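Local coordinates for lipoprotein (Burkholderia cenocepacia, PDB 4QHQ), which binds methionine and probably delivers it to an ABC transporter as the lipoprotein that captures the nutrient, at residues G5-P10 with N172-L177; Q40-L45 with N53-Q58; A103-P108 with A157-V162. One frame throughout, in Å; residues are numbered along the deposited sequence.

Interaction 1: G5-P10 with N172-L177. With MET (methionine), chain B.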
ATOM      1  N   GLY A   5       0.879 -12.193   9.060  1.00 12.13           N
ATOM      2  CA  GLY A   5       1.640 -11.956   7.844  1.00 13.66           C
ATOM      3  C   GLY A   5       1.781 -10.487   7.515  1.00 13.80           C
ATOM      4  O   GLY A   5       0.830  -9.711   7.612  1.00 12.44           O
ATOM      5  N   THR A   6       2.973 -10.095   7.092  1.00 11.81           N
ATOM      6  CA  THR A   6       3.172  -8.719   6.684  1.00 13.64           C
ATOM      7  C   THR A   6       4.223  -8.669   5.593  1.00 13.00           C
ATOM      8  O   THR A   6       4.821  -9.693   5.273  1.00 14.32           O
ATOM      9  CB  THR A   6       3.539  -7.824   7.872  1.00 14.10           C
ATOM     10  OG1 THR A   6       3.313  -6.455   7.503  1.00 17.81           O
ATOM     11  CG2 THR A   6       4.976  -8.025   8.298  1.00 16.76           C
ATOM     12  N   VAL A   7       4.412  -7.494   5.005  1.00 12.28           N
ATOM     13  CA  VAL A   7       5.393  -7.338   3.946  1.00 11.71           C
ATOM     14  C   VAL A   7       6.693  -6.798   4.535  1.00 12.82           C
ATOM     15  O   VAL A   7       6.679  -5.875   5.351  1.00 13.79           O
ATOM     16  CB  VAL A   7       4.851  -6.424   2.832  1.00 10.69           C
ATOM     17  CG1 VAL A   7       5.942  -6.075   1.843  1.00 12.09           C
ATOM     18  CG2 VAL A   7       3.689  -7.104   2.117  1.00 14.17           C
ATOM     19  N   ALA A   8       7.810  -7.407   4.148  1.00 12.92           N
ATOM     20  CA  ALA A   8       9.123  -6.947   4.593  1.00 13.42           C
ATOM     21  C   ALA A   8       9.277  -5.459   4.334  1.00 16.82           C
ATOM     22  O   ALA A   8       8.845  -4.954   3.298  1.00 24.98           O
ATOM     23  CB  ALA A   8      10.227  -7.714   3.875  1.00 19.45           C
ATOM     24  N   GLY A   9       9.905  -4.763   5.266  1.00 13.31           N
ATOM     25  CA  GLY A   9      10.045  -3.323   5.149  1.00 18.22           C
ATOM     26  C   GLY A   9       9.398  -2.618   6.320  1.00 14.33           C
ATOM     27  O   GLY A   9       9.375  -3.156   7.423  1.00 15.45           O
ATOM     28  N   PRO A  10       8.852  -1.419   6.083  1.00 12.50           N
ATOM     29  CA  PRO A  10       8.211  -0.636   7.144  1.00 12.88           C
ATOM     30  C   PRO A  10       7.166  -1.427   7.927  1.00 13.39           C
ATOM     31  O   PRO A  10       7.105  -1.284   9.156  1.00 13.56           O
ATOM     32  CB  PRO A  10       7.520   0.492   6.380  1.00 16.16           C
ATOM     33  CG  PRO A  10       8.252   0.608   5.116  1.00 19.21           C
ATOM     34  CD  PRO A  10       8.779  -0.749   4.773  1.00 15.10           C
ATOM     35  N   ASN A 172       4.424   2.549  -4.367  1.00  9.50           N
ATOM     36  CA  ASN A 172       3.868   2.368  -3.021  1.00  6.58           C
ATOM     37  C   ASN A 172       4.887   2.682  -1.942  1.00  7.23           C
ATOM     38  O   ASN A 172       6.051   2.315  -2.031  1.00  8.88           O
ATOM     39  CB  ASN A 172       3.338   0.947  -2.824  1.00  9.08           C
ATOM     40  CG  ASN A 172       2.125   0.649  -3.677  1.00 10.41           C
ATOM     41  OD1 ASN A 172       0.970   0.852  -3.252  1.00 12.72           O
ATOM     42  ND2 ASN A 172       2.370   0.153  -4.871  1.00  8.20           N
ATOM     43  N   THR A 173       4.428   3.362  -0.905  1.00 10.33           N
ATOM     44  CA  THR A 173       5.327   3.858   0.122  1.00 10.39           C
ATOM     45  C   THR A 173       6.145   2.759   0.823  1.00  8.56           C
ATOM     46  O   THR A 173       7.315   2.967   1.105  1.00 10.87           O
ATOM     47  CB  THR A 173       4.564   4.765   1.095  1.00  9.87           C
ATOM     48  OG1 THR A 173       4.258   5.993   0.417  1.00 12.31           O
ATOM     49  CG2 THR A 173       5.370   5.049   2.340  1.00 12.26           C
ATOM     50  N   ASN A 174       5.561   1.583   1.066  1.00  9.45           N
ATOM     51  CA  ASN A 174       6.334   0.517   1.725  1.00  8.73           C
ATOM     52  C   ASN A 174       7.572   0.140   0.907  1.00  9.40           C
ATOM     53  O   ASN A 174       8.656  -0.037   1.454  1.00 11.14           O
ATOM     54  CB  ASN A 174       5.469  -0.708   2.046  1.00  9.95           C
ATOM     55  CG  ASN A 174       4.931  -1.385   0.816  1.00  8.61           C
ATOM     56  OD1 ASN A 174       4.006  -0.887   0.170  1.00 11.29           O
ATOM     57  ND2 ASN A 174       5.519  -2.520   0.464  1.00  9.69           N
ATOM     58  N   TYR A 175       7.401   0.051  -0.409  1.00 10.27           N
ATOM     59  CA  TYR A 175       8.514  -0.277  -1.289  1.00 10.29           C
ATOM     60  C   TYR A 175       9.482   0.899  -1.455  1.00 11.64           C
ATOM     61  O   TYR A 175      10.695   0.697  -1.530  1.00 12.73           O
ATOM     62  CB  TYR A 175       8.005  -0.738  -2.655  1.00  9.25           C
ATOM     63  CG  TYR A 175       7.256  -2.059  -2.598  1.00  8.47           C
ATOM     64  CD1 TYR A 175       7.820  -3.179  -1.989  1.00 10.89           C
ATOM     65  CD2 TYR A 175       6.002  -2.185  -3.170  1.00 10.30           C
ATOM     66  CE1 TYR A 175       7.137  -4.380  -1.949  1.00 12.98           C
ATOM     67  CE2 TYR A 175       5.307  -3.379  -3.123  1.00 11.86           C
ATOM     68  CZ  TYR A 175       5.888  -4.468  -2.524  1.00 11.41           C
ATOM     69  OH  TYR A 175       5.225  -5.681  -2.473  1.00 13.19           O
ATOM     70  N   ALA A 176       8.943   2.116  -1.528  1.00 10.16           N
ATOM     71  CA  ALA A 176       9.784   3.307  -1.631  1.00  9.81           C
ATOM     72  C   ALA A 176      10.690   3.415  -0.415  1.00 12.77           C
ATOM     73  O   ALA A 176      11.904   3.590  -0.555  1.00 13.74           O
ATOM     74  CB  ALA A 176       8.935   4.557  -1.789  1.00 12.40           C
ATOM     75  N   LEU A 177      10.107   3.278   0.775  1.00 11.24           N
ATOM     76  CA  LEU A 177      10.897   3.328   1.997  1.00 12.28           C
ATOM     77  C   LEU A 177      11.954   2.222   2.060  1.00 13.90           C
ATOM     78  O   LEU A 177      13.076   2.458   2.490  1.00 15.15           O
ATOM     79  CB  LEU A 177       9.983   3.251   3.224  1.00 11.96           C
ATOM     80  CG  LEU A 177       9.157   4.513   3.503  1.00 13.09           C
ATOM     81  CD1 LEU A 177       8.117   4.247   4.571  1.00 13.10           C
ATOM     82  CD2 LEU A 177      10.049   5.682   3.908  1.00 13.35           C
TER
HETATM   83  N   MET B 301       1.162  -0.298   2.204  1.00  8.79           N
HETATM   84  CA  MET B 301       0.671  -0.207   0.828  1.00 10.21           C
HETATM   85  C   MET B 301       0.119   1.172   0.541  1.00  9.31           C
HETATM   86  O   MET B 301      -0.552   1.734   1.399  1.00 11.74           O
HETATM   87  CB  MET B 301      -0.404  -1.276   0.599  1.00  8.69           C
HETATM   88  CG  MET B 301      -0.964  -1.306  -0.836  1.00 10.33           C
HETATM   89  SD  MET B 301      -2.268  -2.540  -1.035  1.00  8.99           S
HETATM   90  CE  MET B 301      -1.349  -4.069  -0.841  1.00  9.85           C
HETATM   91  OXT MET B 301       0.357   1.749  -0.534  1.00  9.38           O
HETATM   92  O   HOH W   1       8.227  -3.026   1.541  1.00 14.85           O
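With chi1 at 171°, Val7 swings CG1 away from its own N and out toward Asn174; Asn174 holds CG between its own backbone N and carbonyl carbon (chi1 64°). These torsions bring Val7 CG1 to 3.8 Å from Asn174 ND2, with the two side chains crossing at about a right angle. The same amide nitrogen lies over the centre of the Tyr175 ring. It also donates to a water at 3.0 Å from ND2. The water also lies 2.7 Å from Ala8 O and weakly contacts Asn174 O; with more acceptors in reach than protons, it need not serve both at once. The other end of the amide faces the ligand pocket. Asn174 OD1 is bonded to the hydroxyl of Tyr38 and stands 3.5 Å from CA of the bound methionine.

Pro10 packs on the helix: CD rests 3.4 Å from the carbonyl oxygen of Asn174, and CG makes the apolar contact with CB of Leu177 at 3.7 Å. Phe233 of helix 223-233 touches both Pro10 and Leu177. Strand 2-7 and helix 173-178 therefore meet through van der Waals contacts and one bridging water, without a direct hydrogen bond, a join consistent with surfaces that come together around a ligand.

Interaction 2: Q40-L45 with N53-Q58. With MET (methionine), chain B.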
ATOM      1  N   GLN A  40       0.930 -12.954  -1.767  1.00 14.90           N
ATOM      2  CA  GLN A  40       0.567 -14.142  -0.992  1.00 15.82           C
ATOM      3  C   GLN A  40      -0.165 -14.011   0.344  1.00 18.02           C
ATOM      4  O   GLN A  40      -0.818 -14.974   0.735  1.00 15.36           O
ATOM      5  CB  GLN A  40       1.769 -15.091  -0.808  1.00 22.00           C
ATOM      6  CG  GLN A  40       2.307 -15.704  -2.106  1.00 25.25           C
ATOM      7  CD  GLN A  40       1.250 -16.481  -2.885  1.00 36.75           C
ATOM      8  OE1 GLN A  40       0.351 -17.092  -2.304  1.00 43.16           O
ATOM      9  NE2 GLN A  40       1.357 -16.460  -4.209  1.00 42.58           N
ATOM     10  N   PRO A  41      -0.039 -12.877   1.069  1.00 13.84           N
ATOM     11  CA  PRO A  41      -0.612 -12.936   2.428  1.00 10.55           C
ATOM     12  C   PRO A  41      -2.103 -13.232   2.535  1.00 12.94           C
ATOM     13  O   PRO A  41      -2.487 -13.899   3.511  1.00 11.91           O
ATOM     14  CB  PRO A  41      -0.316 -11.548   2.997  1.00 15.07           C
ATOM     15  CG  PRO A  41       0.902 -11.101   2.264  1.00 15.75           C
ATOM     16  CD  PRO A  41       0.726 -11.629   0.863  1.00 15.33           C
ATOM     17  N   ASN A  42      -2.933 -12.812   1.586  1.00 12.10           N
ATOM     18  CA  ASN A  42      -4.353 -13.160   1.692  1.00 12.24           C
ATOM     19  C   ASN A  42      -4.618 -14.642   1.458  1.00 11.68           C
ATOM     20  O   ASN A  42      -5.439 -15.234   2.151  1.00 12.21           O
ATOM     21  CB  ASN A  42      -5.224 -12.309   0.770  1.00 10.41           C
ATOM     22  CG  ASN A  42      -5.420 -10.892   1.287  1.00 11.34           C
ATOM     23  OD1 ASN A  42      -5.428 -10.634   2.484  1.00 11.17           O
ATOM     24  ND2 ASN A  42      -5.584  -9.962   0.366  1.00 11.33           N
ATOM     25  N   ALA A  43      -3.926 -15.244   0.497  1.00 13.13           N
ATOM     26  CA  ALA A  43      -4.048 -16.669   0.243  1.00 17.37           C
ATOM     27  C   ALA A  43      -3.607 -17.465   1.478  1.00 15.49           C
ATOM     28  O   ALA A  43      -4.209 -18.487   1.841  1.00 17.90           O
ATOM     29  CB  ALA A  43      -3.213 -17.052  -0.992  1.00 17.60           C
ATOM     30  N   ALA A  44      -2.569 -16.964   2.138  1.00 14.29           N
ATOM     31  CA  ALA A  44      -2.012 -17.624   3.311  1.00 19.30           C
ATOM     32  C   ALA A  44      -2.955 -17.492   4.501  1.00 14.93           C
ATOM     33  O   ALA A  44      -3.064 -18.404   5.313  1.00 16.06           O
ATOM     34  CB  ALA A  44      -0.643 -17.047   3.637  1.00 15.30           C
ATOM     35  N   LEU A  45      -3.650 -16.369   4.596  1.00 12.38           N
ATOM     36  CA  LEU A  45      -4.684 -16.185   5.603  1.00 15.43           C
ATOM     37  C   LEU A  45      -5.905 -17.070   5.332  1.00 15.09           C
ATOM     38  O   LEU A  45      -6.450 -17.710   6.233  1.00 16.76           O
ATOM     39  CB  LEU A  45      -5.105 -14.718   5.646  1.00 13.30           C
ATOM     40  CG  LEU A  45      -6.251 -14.362   6.600  1.00 11.75           C
ATOM     41  CD1 LEU A  45      -5.946 -14.799   8.034  1.00 15.95           C
ATOM     42  CD2 LEU A  45      -6.538 -12.856   6.523  1.00 12.91           C
ATOM     43  N   ASN A  53      -3.356 -10.772   8.666  1.00  9.96           N
ATOM     44  CA  ASN A  53      -2.306 -10.084   7.930  1.00 11.21           C
ATOM     45  C   ASN A  53      -2.453  -8.584   8.054  1.00 12.50           C
ATOM     46  O   ASN A  53      -3.492  -8.087   8.477  1.00 11.42           O
ATOM     47  CB  ASN A  53      -2.166 -10.580   6.476  1.00 11.44           C
ATOM     48  CG  ASN A  53      -3.373 -10.273   5.622  1.00  9.70           C
ATOM     49  OD1 ASN A  53      -3.922  -9.171   5.675  1.00 12.09           O
ATOM     50  ND2 ASN A  53      -3.761 -11.219   4.787  1.00  9.98           N
ATOM     51  N   SER A  54      -1.389  -7.870   7.707  1.00 10.07           N
ATOM     52  CA  SER A  54      -1.335  -6.426   7.906  1.00  8.89           C
ATOM     53  C   SER A  54      -0.424  -5.845   6.848  1.00 10.28           C
ATOM     54  O   SER A  54       0.772  -5.646   7.071  1.00 11.54           O
ATOM     55  CB  SER A  54      -0.804  -6.125   9.313  1.00 13.96           C
ATOM     56  OG  SER A  54      -0.739  -4.733   9.601  1.00 12.44           O
ATOM     57  N   PHE A  55      -0.994  -5.602   5.670  1.00  7.90           N
ATOM     58  CA  PHE A  55      -0.189  -5.163   4.538  1.00  8.17           C
ATOM     59  C   PHE A  55      -0.972  -4.391   3.480  1.00  8.88           C
ATOM     60  O   PHE A  55      -0.364  -3.892   2.554  1.00 10.79           O
ATOM     61  CB  PHE A  55       0.478  -6.351   3.858  1.00 11.07           C
ATOM     62  CG  PHE A  55      -0.448  -7.118   2.964  1.00 10.88           C
ATOM     63  CD1 PHE A  55      -1.429  -7.945   3.507  1.00  9.79           C
ATOM     64  CD2 PHE A  55      -0.355  -7.009   1.589  1.00 10.26           C
ATOM     65  CE1 PHE A  55      -2.296  -8.644   2.688  1.00 11.45           C
ATOM     66  CE2 PHE A  55      -1.222  -7.693   0.758  1.00  8.72           C
ATOM     67  CZ  PHE A  55      -2.186  -8.523   1.306  1.00 11.03           C
ATOM     68  N   GLN A  56      -2.296  -4.332   3.578  1.00  8.45           N
ATOM     69  CA  GLN A  56      -3.099  -3.851   2.454  1.00  9.01           C
ATOM     70  C   GLN A  56      -4.108  -2.792   2.834  1.00  8.96           C
ATOM     71  O   GLN A  56      -4.421  -2.598   4.003  1.00  8.81           O
ATOM     72  CB  GLN A  56      -3.852  -5.031   1.833  1.00  8.26           C
ATOM     73  CG  GLN A  56      -5.072  -5.474   2.636  1.00  9.43           C
ATOM     74  CD  GLN A  56      -5.497  -6.886   2.305  1.00  9.80           C
ATOM     75  OE1 GLN A  56      -5.779  -7.210   1.150  1.00 10.86           O
ATOM     76  NE2 GLN A  56      -5.544  -7.745   3.330  1.00 10.25           N
ATOM     77  N   HIS A  57      -4.622  -2.096   1.822  1.00  8.67           N
ATOM     78  CA  HIS A  57      -5.766  -1.203   2.008  1.00  8.42           C
ATOM     79  C   HIS A  57      -7.066  -1.890   1.558  1.00  9.55           C
ATOM     80  O   HIS A  57      -7.034  -2.985   0.995  1.00 10.11           O
ATOM     81  CB  HIS A  57      -5.528   0.151   1.314  1.00  8.90           C
ATOM     82  CG  HIS A  57      -5.031   0.047  -0.097  1.00  9.28           C
ATOM     83  ND1 HIS A  57      -5.757  -0.563  -1.097  1.00  9.88           N
ATOM     84  CD2 HIS A  57      -3.899   0.512  -0.673  1.00 11.35           C
ATOM     85  CE1 HIS A  57      -5.083  -0.477  -2.235  1.00  9.19           C
ATOM     86  NE2 HIS A  57      -3.958   0.188  -2.007  1.00 10.10           N
ATOM     87  N   GLN A  58      -8.205  -1.269   1.846  1.00  8.88           N
ATOM     88  CA  GLN A  58      -9.489  -1.865   1.501  1.00 10.54           C
ATOM     89  C   GLN A  58      -9.717  -2.074  -0.005  1.00 11.07           C
ATOM     90  O   GLN A  58     -10.247  -3.116  -0.402  1.00 11.79           O
ATOM     91  CB  GLN A  58     -10.660  -1.113   2.146  1.00 11.49           C
ATOM     92  CG  GLN A  58     -11.987  -1.864   2.032  1.00 13.44           C
ATOM     93  CD  GLN A  58     -12.067  -3.082   2.924  1.00 17.26           C
ATOM     94  OE1 GLN A  58     -11.838  -2.998   4.129  1.00 19.93           O
ATOM     95  NE2 GLN A  58     -12.395  -4.227   2.332  1.00 17.40           N
TER
HETATM   96  N   MET B 301       1.162  -0.298   2.204  1.00  8.79           N
HETATM   97  CA  MET B 301       0.671  -0.207   0.828  1.00 10.21           C
HETATM   98  C   MET B 301       0.119   1.172   0.541  1.00  9.31           C
HETATM   99  O   MET B 301      -0.552   1.734   1.399  1.00 11.74           O
HETATM  100  CB  MET B 301      -0.404  -1.276   0.599  1.00  8.69           C
HETATM  101  CG  MET B 301      -0.964  -1.306  -0.836  1.00 10.33           C
HETATM  102  SD  MET B 301      -2.268  -2.540  -1.035  1.00  8.99           S
HETATM  103  CE  MET B 301      -1.349  -4.069  -0.841  1.00  9.85           C
HETATM  104  OXT MET B 301       0.357   1.749  -0.534  1.00  9.38           O
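Helix 41-45 packs on strand 53-57 with the axes 9.2 Å apart and running nearly antiparallel, at 151°. Pro41 and Asn53 are the closest pair along the backbones.

Asn42 and Gln56 reach for each other from opposite directions and pair their amides through two hydrogen bonds. Gln56 CG sits between the backbone N and carbonyl carbon, and the extended chain beyond it carries the amide to Asn42. Asn42 ND2 donates to Gln56 OE1 at 2.9 Å, almost straight at 174°. Gln56 NE2 donates to Asn42 OD1 at 3.0 Å, on a lone pair in the carbonyl plane. The amide planes are twisted 24° apart, so the pair is only roughly coplanar. Asn42 OD1 takes a second bond, from Asn53 ND2 at 2.9 Å, and this donor is tilted out of the carbonyl plane. Asn53 ND2 also gives a weak bond to Pro41 O at 3.2 Å. Asn42 ND2 has a further acceptor in Gln64 OE1. The buried amides are tied into one network, which should fix the rotation of the Asn42 amide.

The Phe55 ring stands beside this network. Pro41 CB makes a CH-pi contact over one face, 4.0 Å from the ring centroid, while Gln56 CB covers the opposite face. Asn42 OD1 lies at the ring edge, near its plane. Leu45 CD2 packs against the Asn53 amide.

Residues 55-57 then reach the pocket. Phe55 O comes to 3.3 Å from CB of the bound methionine. The His57 ring has the ligand sulfur over one face, with NE2 3.4 Å from SD. His57 is also the N-cap of the next helix, its ND1 bonded to Tyr60 N. A helix backing a segment that lines the ligand cleft is typical of the alpha/beta lobes of periplasmic-type binding proteins.

Interaction 3: A103-P108 with A157-V162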
ATOM      1  N   ALA A 103       6.318   4.402 -15.076  1.00 16.08           N
ATOM      2  CA  ALA A 103       5.976   3.071 -14.613  1.00 15.17           C
ATOM      3  C   ALA A 103       4.998   3.190 -13.452  1.00 15.40           C
ATOM      4  O   ALA A 103       5.134   4.080 -12.605  1.00 14.13           O
ATOM      5  CB  ALA A 103       7.227   2.316 -14.202  1.00 13.79           C
ATOM      6  N   VAL A 104       3.990   2.320 -13.459  1.00 13.49           N
ATOM      7  CA  VAL A 104       3.004   2.250 -12.381  1.00 13.27           C
ATOM      8  C   VAL A 104       2.797   0.788 -11.959  1.00 11.59           C
ATOM      9  O   VAL A 104       3.143  -0.129 -12.716  1.00 12.51           O
ATOM     10  CB  VAL A 104       1.639   2.865 -12.808  1.00 13.09           C
ATOM     11  CG1 VAL A 104       1.795   4.342 -13.165  1.00 13.50           C
ATOM     12  CG2 VAL A 104       1.017   2.084 -13.951  1.00 12.96           C
ATOM     13  N   PRO A 105       2.234   0.560 -10.752  1.00 10.30           N
ATOM     14  CA  PRO A 105       1.903  -0.812 -10.359  1.00 11.32           C
ATOM     15  C   PRO A 105       0.916  -1.480 -11.318  1.00 14.21           C
ATOM     16  O   PRO A 105       0.178  -0.799 -12.030  1.00 15.12           O
ATOM     17  CB  PRO A 105       1.245  -0.629  -8.988  1.00 10.15           C
ATOM     18  CG  PRO A 105       1.805   0.665  -8.451  1.00 11.15           C
ATOM     19  CD  PRO A 105       1.891   1.525  -9.691  1.00 10.05           C
ATOM     20  N   ASN A 106       0.912  -2.811 -11.331  1.00 11.51           N
ATOM     21  CA  ASN A 106       0.074  -3.561 -12.266  1.00 13.58           C
ATOM     22  C   ASN A 106      -1.064  -4.374 -11.644  1.00 12.66           C
ATOM     23  O   ASN A 106      -1.727  -5.139 -12.346  1.00 16.72           O
ATOM     24  CB  ASN A 106       0.925  -4.488 -13.152  1.00 15.09           C
ATOM     25  CG  ASN A 106       1.599  -5.599 -12.377  1.00 15.26           C
ATOM     26  OD1 ASN A 106       1.402  -5.750 -11.174  1.00 14.97           O
ATOM     27  ND2 ASN A 106       2.368  -6.426 -13.087  1.00 18.45           N
ATOM     28  N   ASP A 107      -1.276  -4.221 -10.347  1.00 13.51           N
ATOM     29  CA  ASP A 107      -2.417  -4.862  -9.694  1.00 14.22           C
ATOM     30  C   ASP A 107      -3.581  -3.878  -9.774  1.00 13.34           C
ATOM     31  O   ASP A 107      -3.355  -2.666  -9.797  1.00 13.99           O
ATOM     32  CB  ASP A 107      -2.092  -5.222  -8.245  1.00 13.23           C
ATOM     33  CG  ASP A 107      -1.780  -4.009  -7.420  1.00 12.32           C
ATOM     34  OD1 ASP A 107      -0.658  -3.480  -7.557  1.00 13.48           O
ATOM     35  OD2 ASP A 107      -2.658  -3.550  -6.656  1.00 11.46           O
ATOM     36  N   PRO A 108      -4.817  -4.392  -9.865  1.00 12.79           N
ATOM     37  CA  PRO A 108      -5.962  -3.540 -10.209  1.00 12.88           C
ATOM     38  C   PRO A 108      -6.119  -2.300  -9.337  1.00 13.72           C
ATOM     39  O   PRO A 108      -6.250  -1.200  -9.871  1.00 13.76           O
ATOM     40  CB  PRO A 108      -7.155  -4.479 -10.035  1.00 18.85           C
ATOM     41  CG  PRO A 108      -6.598  -5.814 -10.416  1.00 17.30           C
ATOM     42  CD  PRO A 108      -5.195  -5.818  -9.833  1.00 15.22           C
ATOM     43  N   ALA A 157       6.375  -4.367  -6.407  1.00 11.13           N
ATOM     44  CA  ALA A 157       7.620  -4.472  -5.662  1.00 11.32           C
ATOM     45  C   ALA A 157       8.839  -4.139  -6.518  1.00 12.25           C
ATOM     46  O   ALA A 157       9.895  -3.788  -5.983  1.00 14.72           O
ATOM     47  CB  ALA A 157       7.757  -5.854  -5.048  1.00 13.89           C
ATOM     48  N   GLN A 158       8.697  -4.247  -7.834  1.00 11.53           N
ATOM     49  CA  GLN A 158       9.850  -4.067  -8.719  1.00 14.84           C
ATOM     50  C   GLN A 158      10.123  -2.608  -9.063  1.00 14.24           C
ATOM     51  O   GLN A 158      11.215  -2.276  -9.530  1.00 14.90           O
ATOM     52  CB  GLN A 158       9.686  -4.863 -10.018  1.00 15.98           C
ATOM     53  CG  GLN A 158       9.455  -6.356  -9.861  1.00 23.10           C
ATOM     54  CD  GLN A 158      10.611  -7.083  -9.192  1.00 26.74           C
ATOM     55  OE1 GLN A 158      11.740  -6.591  -9.152  1.00 20.77           O
ATOM     56  NE2 GLN A 158      10.328  -8.268  -8.663  1.00 41.01           N
ATOM     57  N   LEU A 159       9.135  -1.739  -8.853  1.00 11.70           N
ATOM     58  CA  LEU A 159       9.227  -0.343  -9.284  1.00 12.75           C
ATOM     59  C   LEU A 159      10.472   0.448  -8.840  1.00 11.18           C
ATOM     60  O   LEU A 159      11.036   1.181  -9.666  1.00 14.10           O
ATOM     61  CB  LEU A 159       7.927   0.398  -8.953  1.00 11.76           C
ATOM     62  CG  LEU A 159       6.757  -0.045  -9.843  1.00 11.36           C
ATOM     63  CD1 LEU A 159       5.414   0.398  -9.275  1.00 13.47           C
ATOM     64  CD2 LEU A 159       6.925   0.458 -11.273  1.00 17.42           C
ATOM     65  N   PRO A 160      10.908   0.305  -7.566  1.00 10.59           N
ATOM     66  CA  PRO A 160      12.127   1.042  -7.203  1.00 13.49           C
ATOM     67  C   PRO A 160      13.330   0.641  -8.041  1.00 12.65           C
ATOM     68  O   PRO A 160      14.216   1.468  -8.286  1.00 16.02           O
ATOM     69  CB  PRO A 160      12.364   0.636  -5.746  1.00 13.15           C
ATOM     70  CG  PRO A 160      11.013   0.292  -5.224  1.00 12.93           C
ATOM     71  CD  PRO A 160      10.263  -0.308  -6.385  1.00 11.48           C
ATOM     72  N   ARG A 161      13.350  -0.608  -8.501  1.00 12.94           N
ATOM     73  CA  ARG A 161      14.489  -1.117  -9.247  1.00 13.92           C
ATOM     74  C   ARG A 161      14.438  -0.879 -10.760  1.00 15.45           C
ATOM     75  O   ARG A 161      15.280  -1.387 -11.489  1.00 17.34           O
ATOM     76  CB  ARG A 161      14.733  -2.592  -8.918  1.00 16.11           C
ATOM     77  CG  ARG A 161      15.172  -2.777  -7.473  1.00 18.30           C
ATOM     78  CD  ARG A 161      15.500  -4.227  -7.127  1.00 17.69           C
ATOM     79  NE  ARG A 161      14.335  -5.118  -7.154  1.00 19.99           N
ATOM     80  CZ  ARG A 161      13.367  -5.122  -6.242  1.00 18.44           C
ATOM     81  NH1 ARG A 161      13.401  -4.261  -5.231  1.00 19.80           N
ATOM     82  NH2 ARG A 161      12.356  -5.988  -6.338  1.00 21.57           N
ATOM     83  N   VAL A 162      13.471  -0.087 -11.221  1.00 15.80           N
ATOM     84  CA  VAL A 162      13.487   0.370 -12.617  1.00 15.15           C
ATOM     85  C   VAL A 162      13.644   1.886 -12.735  1.00 20.01           C
ATOM     86  O   VAL A 162      13.604   2.432 -13.835  1.00 17.07           O
ATOM     87  CB  VAL A 162      12.227  -0.068 -13.414  1.00 17.95           C
ATOM     88  CG1 VAL A 162      12.039  -1.587 -13.348  1.00 23.48           C
ATOM     89  CG2 VAL A 162      10.983   0.669 -12.931  1.00 17.25           C
TER
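Leu159 reaches across to Ala103 and Pro105 with the two methyls of its forked end. CD2 presses on CB of Ala103 at 3.5 Å, closer than usual van der Waals contact. CD1 lies 3.5 Å from the backbone N of Pro105 and 3.7 Å from its CG. The leucine crosses the proline ring at about a right angle. Its first torsion (chi1 -71°) sets CG beside the backbone N, and the second (chi2 164°) extends the chain so that the two methyls lie along the strand. CD1 also rests 3.8 Å from C of Val104. Val104 points away from Leu159 and touches Ala114 of helix 108-120. No hydrogen bond joins the two segments; the tight part is van der Waals packing of the leucine methyls.

The strand here is 101-105, an inner strand of the five-stranded mixed sheet. It runs parallel to both neighbours, 150-154 and 168-171. The 157-162 segment belongs to the connection between those two neighbours. Residues 159-161 are part of a 3-10 segment that lays Leu159 over the sheet. Beyond Pro105 the chain turns into helix 108-120, where Asp107 is the N-cap and its OD2 accepts from ND2 of Asn110, a residue of the methionine pocket.

Contact thins toward Val162, whose CG2 stays 4.3 Å from Ala103 CB and whose side chain also touches Leu154. Further out, Gln158 and Arg161 are exposed in the single chain, though both touch a crystal neighbour. They pair with each other: Arg161 NH2 donates to Gln158 OE1 at 2.9 Å, from above the carbonyl plane and at a bent angle of 136°.

In the fold
Interactions 1 and 2 share the six-stranded mixed sheet, where strands 2-7 and 52-57 are neighbours. Their centres are about 13 Å apart, and Thr6 OG1 probably bonds to Ser54 O. Interaction 3 belongs to the five-stranded sheet, about 13 Å from interaction 1 and 18 Å from interaction 2, centre to centre. It touches interaction 1 where Ala157 packs on Tyr175, but not interaction 2. Along the chain, interaction 2 closes before interaction 3 opens, and both are nested inside the loop closed by interaction 1. Interaction 1 joins strand 2-7 of the first sheet to helix 173-178, which follows strand 168-171 of the second. Bound methionine touches interactions 1 and 2, consistent with a ligand held between two lobes.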